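Local structure of peptidoglycan N-acetylglucosamine deacetylase (Bacillus cereus, 4L1G) at residues Phe56-Val59 with Glu60-Tyr64; Gly82-Leu85 with Glu86-Pro89; Val141-Asp144 with Glu145-Gln149; Asn210-Leu213 with Gly214-Pro218. The protein removes the acetyl group from N-acetylglucosamine residues of peptidoglycan in a zinc-dependent hydrolysis, and also acts on soluble chitin and N-acetylchitooligomers. All coordinates share one frame; numbering follows the deposited sequence.

Interaction 1 (Phe56-Val59 with Glu60-Tyr64); sequences FSWV and EKYAY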
# COMPACT_ATOMS: atom_id res chain seq x y z
N PHE A 56 -0.13 6.01 18.47
CA PHE A 56 -1.01 7.18 18.45
C PHE A 56 -0.22 8.49 18.47
O PHE A 56 -0.40 9.33 17.60
CB PHE A 56 -2.01 7.14 19.61
CG PHE A 56 -3.24 6.34 19.31
CD1 PHE A 56 -4.44 6.97 19.02
CD2 PHE A 56 -3.20 4.96 19.30
CE1 PHE A 56 -5.57 6.24 18.74
CE2 PHE A 56 -4.33 4.22 19.02
CZ PHE A 56 -5.52 4.86 18.74
N SER A 57 0.67 8.64 19.44
CA SER A 57 1.45 9.87 19.56
C SER A 57 2.43 10.05 18.39
O SER A 57 2.90 11.16 18.14
CB SER A 57 2.19 9.93 20.90
OG SER A 57 2.93 8.75 21.14
N TRP A 58 2.71 8.97 17.67
CA TRP A 58 3.62 9.03 16.53
C TRP A 58 3.06 9.80 15.33
O TRP A 58 3.83 10.28 14.50
CB TRP A 58 4.05 7.62 16.10
CG TRP A 58 4.98 6.96 17.07
CD1 TRP A 58 5.54 7.52 18.18
CD2 TRP A 58 5.45 5.61 17.03
NE1 TRP A 58 6.33 6.60 18.83
CE2 TRP A 58 6.29 5.42 18.14
CE3 TRP A 58 5.24 4.54 16.15
CZ2 TRP A 58 6.93 4.21 18.40
CZ3 TRP A 58 5.87 3.33 16.41
CH2 TRP A 58 6.71 3.18 17.53
N VAL A 59 1.73 9.91 15.24
CA VAL A 59 1.13 10.66 14.13
C VAL A 59 1.29 12.16 14.33
O VAL A 59 1.16 12.94 13.38
CB VAL A 59 -0.37 10.31 13.91
CG1 VAL A 59 -0.57 8.80 13.83
CG2 VAL A 59 -1.25 10.92 15.00
N GLU A 60 1.58 12.56 15.57
CA GLU A 60 1.77 13.97 15.90
C GLU A 60 3.24 14.38 15.79
O GLU A 60 3.55 15.56 15.65
CB GLU A 60 1.27 14.27 17.31
CG GLU A 60 -0.22 14.09 17.50
CD GLU A 60 -0.68 14.48 18.90
OE1 GLU A 60 -1.89 14.74 19.07
OE2 GLU A 60 0.16 14.52 19.82
N LYS A 61 4.13 13.39 15.85
CA LYS A 61 5.56 13.67 15.91
C LYS A 61 6.28 13.37 14.59
O LYS A 61 7.26 14.02 14.26
CB LYS A 61 6.20 12.88 17.06
CG LYS A 61 7.63 13.28 17.38
CD LYS A 61 8.09 12.65 18.68
CE LYS A 61 9.57 12.93 18.96
NZ LYS A 61 9.84 14.39 19.11
N TYR A 62 5.78 12.38 13.85
CA TYR A 62 6.44 11.95 12.62
C TYR A 62 5.50 11.93 11.42
O TYR A 62 4.29 12.08 11.56
CB TYR A 62 7.05 10.56 12.82
CG TYR A 62 7.94 10.45 14.04
CD1 TYR A 62 9.21 11.00 14.04
CD2 TYR A 62 7.51 9.78 15.18
CE1 TYR A 62 10.03 10.91 15.15
CE2 TYR A 62 8.32 9.68 16.29
CZ TYR A 62 9.58 10.24 16.27
OH TYR A 62 10.39 10.14 17.38
N ALA A 63 6.08 11.73 10.24
CA ALA A 63 5.28 11.52 9.03
C ALA A 63 4.72 10.11 9.07
O ALA A 63 5.32 9.17 8.56
CB ALA A 63 6.14 11.73 7.79
N TYR A 64 3.54 9.97 9.68
CA TYR A 64 3.01 8.66 10.04
C TYR A 64 1.49 8.75 10.20
O TYR A 64 0.99 9.59 10.94
CB TYR A 64 3.67 8.22 11.35
CG TYR A 64 3.36 6.81 11.80
CD1 TYR A 64 3.83 5.71 11.10
CD2 TYR A 64 2.63 6.58 12.96
CE1 TYR A 64 3.56 4.42 11.52
CE2 TYR A 64 2.36 5.30 13.40
CZ TYR A 64 2.83 4.22 12.68
OH TYR A 64 2.56 2.94 13.11
O HOH W 1 0.30 12.24 10.78

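Interaction 2 (Gly82-Leu85 with Glu86-Pro89); sequences GPDL and EFTP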
# COMPACT_ATOMS: atom_id res chain seq x y z
N GLY A 82 3.61 -7.00 -3.81
CA GLY A 82 3.81 -7.15 -5.24
C GLY A 82 5.21 -6.78 -5.67
O GLY A 82 6.03 -6.36 -4.84
N PRO A 83 5.51 -6.94 -6.97
CA PRO A 83 4.59 -7.49 -7.96
C PRO A 83 4.64 -9.01 -7.99
O PRO A 83 5.50 -9.62 -7.35
CB PRO A 83 5.16 -6.96 -9.28
CG PRO A 83 6.62 -6.90 -9.03
CD PRO A 83 6.77 -6.48 -7.58
N ASP A 84 3.70 -9.62 -8.70
CA ASP A 84 3.73 -11.05 -8.94
C ASP A 84 3.19 -11.33 -10.34
O ASP A 84 2.78 -10.40 -11.04
CB ASP A 84 2.90 -11.81 -7.90
CG ASP A 84 1.41 -11.67 -8.13
OD1 ASP A 84 0.72 -12.71 -8.18
OD2 ASP A 84 0.93 -10.53 -8.25
N LEU A 85 3.19 -12.59 -10.74
CA LEU A 85 2.78 -12.97 -12.09
C LEU A 85 1.27 -13.08 -12.26
O LEU A 85 0.75 -12.85 -13.35
CB LEU A 85 3.45 -14.28 -12.49
CG LEU A 85 4.51 -14.23 -13.59
CD1 LEU A 85 5.12 -12.84 -13.70
CD2 LEU A 85 5.58 -15.27 -13.33
N GLU A 86 0.56 -13.43 -11.19
CA GLU A 86 -0.86 -13.69 -11.30
C GLU A 86 -1.76 -12.56 -10.80
O GLU A 86 -2.54 -11.99 -11.56
CB GLU A 86 -1.23 -15.00 -10.61
CG GLU A 86 -2.68 -15.40 -10.83
CD GLU A 86 -3.06 -16.67 -10.09
OE1 GLU A 86 -4.25 -17.04 -10.14
OE2 GLU A 86 -2.17 -17.29 -9.48
N PHE A 87 -1.65 -12.24 -9.51
CA PHE A 87 -2.61 -11.33 -8.87
C PHE A 87 -2.45 -9.86 -9.26
O PHE A 87 -3.45 -9.18 -9.50
CB PHE A 87 -2.60 -11.52 -7.35
CG PHE A 87 -2.89 -12.92 -6.92
CD1 PHE A 87 -4.11 -13.50 -7.23
CD2 PHE A 87 -1.95 -13.66 -6.22
CE1 PHE A 87 -4.39 -14.80 -6.84
CE2 PHE A 87 -2.23 -14.95 -5.83
CZ PHE A 87 -3.45 -15.53 -6.14
N THR A 88 -1.22 -9.37 -9.32
CA THR A 88 -0.98 -7.98 -9.70
C THR A 88 -1.58 -7.59 -11.07
O THR A 88 -2.23 -6.55 -11.18
CB THR A 88 0.51 -7.59 -9.61
OG1 THR A 88 1.01 -7.89 -8.30
CG2 THR A 88 0.69 -6.11 -9.89
N PRO A 89 -1.37 -8.42 -12.12
CA PRO A 89 -2.02 -8.06 -13.39
C PRO A 89 -3.55 -8.08 -13.31
O PRO A 89 -4.20 -7.22 -13.91
CB PRO A 89 -1.53 -9.15 -14.35
CG PRO A 89 -0.24 -9.61 -13.77
CD PRO A 89 -0.44 -9.56 -12.29

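Interaction 3 (Val141-Asp144 with Glu145-Gln149); sequences VNED and EYRNQ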
# COMPACT_ATOMS: atom_id res chain seq x y z
N VAL A 141 15.17 -5.96 13.55
CA VAL A 141 16.42 -5.62 12.87
C VAL A 141 17.09 -4.40 13.48
O VAL A 141 16.44 -3.58 14.13
CB VAL A 141 16.21 -5.38 11.36
CG1 VAL A 141 15.47 -6.55 10.73
CG2 VAL A 141 15.46 -4.07 11.13
N ASN A 142 18.40 -4.28 13.27
CA ASN A 142 19.12 -3.07 13.68
C ASN A 142 19.00 -1.98 12.62
O ASN A 142 18.52 -2.23 11.51
CB ASN A 142 20.58 -3.37 14.04
CG ASN A 142 21.34 -4.08 12.92
OD1 ASN A 142 21.28 -3.68 11.76
ND2 ASN A 142 22.08 -5.12 13.28
N GLU A 143 19.43 -0.77 12.96
CA GLU A 143 19.28 0.38 12.08
C GLU A 143 19.94 0.20 10.71
O GLU A 143 19.38 0.61 9.69
CB GLU A 143 19.80 1.66 12.75
CG GLU A 143 18.93 2.16 13.89
CD GLU A 143 17.60 2.73 13.41
OE1 GLU A 143 16.64 2.76 14.21
OE2 GLU A 143 17.52 3.14 12.23
N ASP A 144 21.11 -0.43 10.69
CA ASP A 144 21.83 -0.66 9.44
C ASP A 144 21.03 -1.54 8.48
O ASP A 144 20.94 -1.25 7.29
CB ASP A 144 23.20 -1.28 9.69
CG ASP A 144 24.17 -0.31 10.34
OD1 ASP A 144 25.19 -0.78 10.90
OD2 ASP A 144 23.91 0.91 10.28
N GLU A 145 20.46 -2.62 9.00
CA GLU A 145 19.64 -3.51 8.19
C GLU A 145 18.36 -2.83 7.72
O GLU A 145 17.98 -2.96 6.56
CB GLU A 145 19.32 -4.79 8.97
CG GLU A 145 18.29 -5.70 8.29
CD GLU A 145 18.80 -6.34 7.00
OE1 GLU A 145 18.00 -7.01 6.32
OE2 GLU A 145 20.00 -6.18 6.68
N TYR A 146 17.71 -2.11 8.63
CA TYR A 146 16.51 -1.36 8.30
C TYR A 146 16.76 -0.37 7.16
O TYR A 146 16.04 -0.37 6.16
CB TYR A 146 15.99 -0.62 9.53
CG TYR A 146 15.06 0.53 9.23
CD1 TYR A 146 13.78 0.32 8.75
CD2 TYR A 146 15.47 1.85 9.43
CE1 TYR A 146 12.93 1.37 8.48
CE2 TYR A 146 14.63 2.90 9.16
CZ TYR A 146 13.36 2.66 8.69
OH TYR A 146 12.52 3.72 8.42
N ARG A 147 17.78 0.45 7.32
CA ARG A 147 18.13 1.45 6.31
C ARG A 147 18.54 0.79 4.99
O ARG A 147 18.20 1.28 3.91
CB ARG A 147 19.22 2.38 6.83
CG ARG A 147 18.74 3.25 7.98
CD ARG A 147 19.87 3.99 8.67
NE ARG A 147 19.37 4.78 9.79
CZ ARG A 147 20.15 5.43 10.66
NH1 ARG A 147 21.47 5.39 10.53
NH2 ARG A 147 19.60 6.12 11.65
N ASN A 148 19.25 -0.33 5.08
CA ASN A 148 19.63 -1.09 3.90
C ASN A 148 18.40 -1.63 3.15
O ASN A 148 18.34 -1.57 1.93
CB ASN A 148 20.56 -2.25 4.28
CG ASN A 148 21.17 -2.92 3.07
OD1 ASN A 148 21.54 -2.26 2.10
ND2 ASN A 148 21.27 -4.25 3.11
N GLN A 149 17.43 -2.15 3.91
CA GLN A 149 16.20 -2.67 3.33
C GLN A 149 15.46 -1.59 2.53
O GLN A 149 15.01 -1.83 1.41
CB GLN A 149 15.27 -3.21 4.42
CG GLN A 149 15.71 -4.54 5.03
CD GLN A 149 15.33 -5.74 4.18
OE1 GLN A 149 14.37 -5.69 3.41
NE2 GLN A 149 16.07 -6.83 4.32
O HOH W 2 22.69 3.09 10.31

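Interaction 4 (Asn210-Leu213 with Gly214-Pro218); sequences NNVL and GNSFP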
# COMPACT_ATOMS: atom_id res chain seq x y z
N ASN A 210 -18.14 -7.56 2.63
CA ASN A 210 -18.94 -7.22 3.80
C ASN A 210 -18.09 -6.60 4.90
O ASN A 210 -18.54 -5.70 5.61
CB ASN A 210 -19.67 -8.46 4.34
CG ASN A 210 -20.69 -9.01 3.37
OD1 ASN A 210 -21.11 -8.33 2.43
ND2 ASN A 210 -21.11 -10.25 3.59
N ASN A 211 -16.86 -7.08 5.01
CA ASN A 211 -15.90 -6.53 5.96
C ASN A 211 -15.55 -5.08 5.61
O ASN A 211 -15.68 -4.19 6.45
CB ASN A 211 -14.64 -7.40 5.97
CG ASN A 211 -13.54 -6.83 6.86
OD1 ASN A 211 -13.79 -6.05 7.77
ND2 ASN A 211 -12.31 -7.24 6.59
N VAL A 212 -15.13 -4.86 4.37
CA VAL A 212 -14.73 -3.53 3.92
C VAL A 212 -15.87 -2.51 4.01
O VAL A 212 -15.67 -1.41 4.53
CB VAL A 212 -14.19 -3.56 2.46
CG1 VAL A 212 -14.00 -2.15 1.93
CG2 VAL A 212 -12.89 -4.33 2.40
N LEU A 213 -17.05 -2.88 3.53
CA LEU A 213 -18.19 -1.98 3.53
C LEU A 213 -18.69 -1.68 4.94
O LEU A 213 -19.28 -0.62 5.19
CB LEU A 213 -19.34 -2.55 2.69
CG LEU A 213 -19.45 -2.02 1.26
CD1 LEU A 213 -19.73 -0.53 1.26
CD2 LEU A 213 -18.19 -2.33 0.47
N GLY A 214 -18.45 -2.60 5.86
CA GLY A 214 -18.89 -2.43 7.23
C GLY A 214 -17.94 -1.58 8.05
O GLY A 214 -18.33 -1.05 9.10
N ASN A 215 -16.70 -1.43 7.59
CA ASN A 215 -15.68 -0.73 8.37
C ASN A 215 -15.02 0.45 7.66
O ASN A 215 -14.05 1.01 8.17
CB ASN A 215 -14.61 -1.72 8.85
CG ASN A 215 -15.18 -2.80 9.75
OD1 ASN A 215 -15.38 -2.58 10.95
ND2 ASN A 215 -15.44 -3.97 9.19
N SER A 216 -15.53 0.82 6.49
CA SER A 216 -14.94 1.92 5.72
C SER A 216 -15.62 3.26 5.99
O SER A 216 -16.85 3.35 6.04
CB SER A 216 -14.92 1.61 4.22
OG SER A 216 -13.98 0.59 3.93
N PHE A 217 -14.80 4.29 6.14
CA PHE A 217 -15.28 5.64 6.41
C PHE A 217 -14.50 6.60 5.52
O PHE A 217 -13.52 6.20 4.90
CB PHE A 217 -15.05 5.98 7.89
CG PHE A 217 -15.80 5.09 8.84
CD1 PHE A 217 -17.07 5.44 9.27
CD2 PHE A 217 -15.24 3.91 9.29
CE1 PHE A 217 -17.76 4.62 10.14
CE2 PHE A 217 -15.93 3.09 10.16
CZ PHE A 217 -17.20 3.44 10.58
N PRO A 218 -14.94 7.87 5.45
CA PRO A 218 -14.11 8.88 4.79
C PRO A 218 -12.70 8.89 5.38
O PRO A 218 -12.54 9.05 6.59
CB PRO A 218 -14.83 10.19 5.14
CG PRO A 218 -16.27 9.79 5.24
CD PRO A 218 -16.28 8.40 5.81
O HOH W 3 -18.67 1.96 4.25

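Interaction 1 (Phe56-Val59 with Glu60-Tyr64)
Tyr62 N donates to Trp58 O, 2.9 Å away, in a hydrogen bond fairly straight at 152°. Before it in this weakly bonded helix, Glu60 N reaches back three residues to Ser57 O at 3.2 Å, from above the carbonyl plane, and Lys61 N makes only weak bonds to Ser57 O and Trp58 O. A water then links the turn to the chain that follows, donating to Val59 O and to Tyr64 O.

Trp58 stands between two tyrosines. Tyr62 turns its ring edge to the face of the indole five-membered ring, planes 76° apart, with Tyr62 CE2 4.0 Å from Trp58 CD1. On the other flank the edge of the indole six-membered ring is directed at the face of Tyr64 in an offset edge-to-face pair, and Tyr64 CD2 packs 3.6 Å from Trp58 CB. Tyr64 CG lies opposite its own backbone N (chi1 -173°), which carries the ring back to Trp58 CB and Val59 CG1. The hydroxyls bond onward, Tyr62 OH to Glu177 and Tyr64 OH to Gln192. The result is an aromatic cluster where helix 55-61 passes, through an inverse gamma turn centred on Ala63, into strand 64-65.

Interaction 2 (Gly82-Leu85 with Glu86-Pro89)
Asp84 and Thr88 meet in the loop that leads from strand 74-80 to helix 89-97, just beyond the zinc ligand Asp81 and the predicted proton acceptor Asp80. The carboxylate of Asp84 gathers the N-H groups of three successive residues. Asp84 OD1 accepts from Phe87 N at 2.8 Å on the syn side, close to the carboxylate plane, and also from Glu86 N at 3.1 Å, which comes from above that plane and makes the more bent bond. Its OD2 is gripped twice by Thr88: the backbone N lies 2.7 Å from Asp84 OD2, again on the syn side, while the hydroxyl OG1 donates to Asp84 OD2 at 2.6 Å almost in line with the C-O bond.

The Asp84 side chain reaches these donors because CG sits between its own backbone N and carbonyl carbon (chi1 75°), folding the carboxylate over the turn. Four hydrogen bonds fix its rotation, and so many donors on a buried group would probably favour the charged form. Pro89 closes the turn from the far end, its CG 3.4 Å from Leu85 O. Around this loop, Pro83, which follows a cis peptide bond, packs on Ile117 and Val118 of helix 115-123, and Asp84 touches Ser226 and Pro228. The bond from Glu86 N makes this an Asx turn, whose carboxylate also takes Phe87 N and Thr88 N directly before helix 89-97.

Interaction 3 (Val141-Asp144 with Glu145-Gln149)
Asn142 is the N-cap of helix 143-161, its OD1 accepting from Glu145 N. The capping bond from Glu145 N to Asn142 OD1 is 3.1 Å long and nearly straight at 162°; Asn142 CG lies between its backbone N and carbonyl carbon (chi1 55°), which brings OD1 over the first turn. Regular helical bonds take over at once, Tyr146 N to Asn142 O at 3.0 Å, then Arg147 N to Glu143 O and Asn148 N to Asp144 O.

Apolar packing lies at the start of the helix. Val141 crosses Glu145 at about a right angle, its CB 3.7 Å from Glu145 CG, and its CG2 rests against Tyr146 CB. On the inner side Tyr146 touches Ala183 of helix 177-185.

The charged contacts are looser. Glu143 bends at chi2 so that OE2 lies 3.5 Å from Arg147 NE, well out of the guanidinium plane, a salt bridge of charge alone with no N-H aimed at the oxygen. Arg147 also makes a cation-pi contact with Trp182. A water accepts weakly from Arg147 NH1 and donates to Asp144 OD2. One turn further on, Gln149 NE2 donates to Glu145 OE1 at 2.8 Å, while Gln149 OE1 accepts from the backbone N of both Tyr133 and Ser134.

Interaction 4 (Asn210-Leu213 with Gly214-Pro218)
Gly214 and Val212 in the last turn of helix 205-215, and Ser216 just past it, carry the contact, with Asn215 bonded alongside them. Gly214 is the residue most enclosed by the preceding turn, yet its N-H is shared poorly: Gly214 N makes weak bonds to Asn210 O at 3.1 Å and to Asn211 O at 3.2 Å, as expected where helical bonding gives way.

Ser216 supplies a firmer hold. Its OG donates to Val212 O at 2.7 Å, while Asn215 N reaches the same oxygen at 3.2 Å. The two donors come from opposite faces of the carbonyl plane, so Val212 O is clasped from both sides. Ser216 OG lies opposite its own carbonyl carbon (chi1 -70°), a setting that directs the hydroxyl back to the helix and also beside Val212 CG1, at 3.4 Å.

Asn215 folds back as well, its ND2 donating to Asn211 O at 2.8 Å with that oxygen a little out of the amide plane. The amides of Asn211 and Asn215 are turned 75° from one another, and Asn211 ND2 bonds to Asp196 O. A water bridges Leu213 O and Ser216 O where the chain departs.

This helix end belongs to the beta-alpha-beta unit of strand 195-196, helix 205-215 and strand 221-225. Val212 and Ser216 pack on Ile222 of that last strand, while Val212 meets Ile242 and both Leu213 and Ser216 meet Leu246 of helix 233-248.

Overall arrangement
From the N terminus the four contacts follow in series; none encloses or crosses another, and each closes only a turn. Interaction 1 ends helix 55-61 and passes into strand 64-65, at the edge of the small parallel sheet. Interaction 2 shapes the loop between strand 74-80 and helix 89-97, on the opposite side of the chain's centre from interaction 1. Interaction 3 starts helix 143-161, and interaction 4 finishes helix 205-215 before strand 221-225, their centres about 35 Å apart. Interactions 1 and 3 come nearest, about 9 Å between closest atoms, and both pack against helix 177-185. All lie around the barrel-like alpha/beta fold of the polysaccharide deacetylase.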